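Local coordinates for redy-like protein (Hahella chejuensis, PDB 2JDJ) that probably takes part in the biosynthesis of the red pigment prodigiosin, at residues Q24-D27 / Y28-P32. Sequence-based numbering, arbitrary orientation.
Sequences QNVD and YATCP. With IPA (isopropyl alcohol), chain F.
Tyr28 and Gln24, one helical turn apart, illustrate how a side chain can run back along its own helix. From CB, which lies 3.7 Å from Gln24 O, the tyrosine turns CG beside its backbone N (chi1 -71°), and this carries the ring back along Gln24. There CD2 comes to 3.7 Å from Gln24 CA, and CE2 meets Gln24 CG at 3.9 Å; the two side chains point the same way, amide and ring planes 31° apart. At the tip, two bonds grip OH, one with Val42 N of strand 37-44 and one with Leu98 O of the second subunit. A phenylalanine here would probably leave those two backbone groups without their hydroxyl partner, weakening a tie between the subunits. Thr30 OG1 donates to Val26 O (2.6 Å), while Thr30 N reaches Asp27 O at 3.2 Å from above the carbonyl plane. An isopropyl alcohol, probably from the crystallisation liquor, donates from O2 to Asp27 OD1 (2.6 Å) and sets C1 against Cys31 SG. In this dimeric alpha-beta barrel family, Asp27 and Thr30 of helix 16-30 touch helix 74-86, Asp27 and the following Cys31 touch Phe40 of strand 37-44, and Tyr28 packs against the second subunit.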
# COMPACT_ATOMS: atom_id res chain seq x y z
N GLN A 24 2.60 5.15 16.11
CA GLN A 24 2.61 3.83 16.77
C GLN A 24 1.75 3.72 18.02
O GLN A 24 1.21 2.66 18.31
CB GLN A 24 4.03 3.41 17.08
CG GLN A 24 4.78 2.96 15.83
CD GLN A 24 6.21 2.56 16.13
OE1 GLN A 24 7.16 3.06 15.51
NE2 GLN A 24 6.38 1.66 17.09
N ASN A 25 1.61 4.80 18.77
CA ASN A 25 0.95 4.72 20.08
C ASN A 25 -0.38 5.43 20.16
O ASN A 25 -1.09 5.33 21.16
CB ASN A 25 1.91 5.22 21.16
CG ASN A 25 3.20 4.44 21.18
OD1 ASN A 25 3.25 3.36 21.75
ND2 ASN A 25 4.24 4.97 20.53
N VAL A 26 -0.73 6.18 19.11
CA VAL A 26 -2.00 6.88 19.08
C VAL A 26 -2.78 6.49 17.83
O VAL A 26 -3.93 6.05 17.91
CB VAL A 26 -1.82 8.41 19.18
CG1 VAL A 26 -3.16 9.09 19.31
CG2 VAL A 26 -0.94 8.78 20.39
N ASP A 27 -2.14 6.64 16.66
CA ASP A 27 -2.83 6.36 15.40
C ASP A 27 -3.20 4.87 15.32
O ASP A 27 -4.37 4.54 15.15
CB ASP A 27 -1.97 6.82 14.22
CG ASP A 27 -2.76 7.04 12.94
OD1 ASP A 27 -4.02 7.07 12.94
OD2 ASP A 27 -2.09 7.22 11.91
N TYR A 28 -2.22 3.99 15.48
CA TYR A 28 -2.48 2.54 15.45
C TYR A 28 -3.45 2.16 16.57
O TYR A 28 -4.31 1.33 16.38
CB TYR A 28 -1.22 1.69 15.66
CG TYR A 28 -0.20 1.66 14.54
CD1 TYR A 28 -0.50 2.12 13.25
CD2 TYR A 28 1.06 1.12 14.77
CE1 TYR A 28 0.46 2.07 12.22
CE2 TYR A 28 2.02 1.07 13.77
CZ TYR A 28 1.71 1.55 12.49
OH TYR A 28 2.66 1.49 11.50
N ALA A 29 -3.27 2.78 17.74
CA ALA A 29 -4.04 2.41 18.93
C ALA A 29 -5.52 2.77 18.80
O ALA A 29 -6.34 2.25 19.55
CB ALA A 29 -3.43 3.07 20.17
N THR A 30 -5.85 3.66 17.86
CA THR A 30 -7.23 4.14 17.68
C THR A 30 -8.00 3.33 16.64
O THR A 30 -9.23 3.42 16.55
CB THR A 30 -7.24 5.64 17.29
OG1 THR A 30 -6.48 6.38 18.24
CG2 THR A 30 -8.65 6.20 17.26
N CYS A 31 -7.28 2.53 15.86
CA CYS A 31 -7.87 1.73 14.79
C CYS A 31 -8.95 0.71 15.22
O CYS A 31 -9.87 0.43 14.43
CB CYS A 31 -6.78 1.04 13.97
SG CYS A 31 -5.95 2.19 12.80
N PRO A 32 -8.85 0.13 16.45
CA PRO A 32 -9.96 -0.69 16.94
C PRO A 32 -11.30 0.07 17.02
O PRO A 32 -12.34 -0.58 16.99
CB PRO A 32 -9.49 -1.10 18.35
CG PRO A 32 -8.02 -1.03 18.30
CD PRO A 32 -7.72 0.14 17.41
C1 IPA F . -6.66 4.96 10.87
C2 IPA F . -6.53 6.32 10.21
C3 IPA F . -6.42 6.16 8.70
O2 IPA F . -5.37 6.96 10.70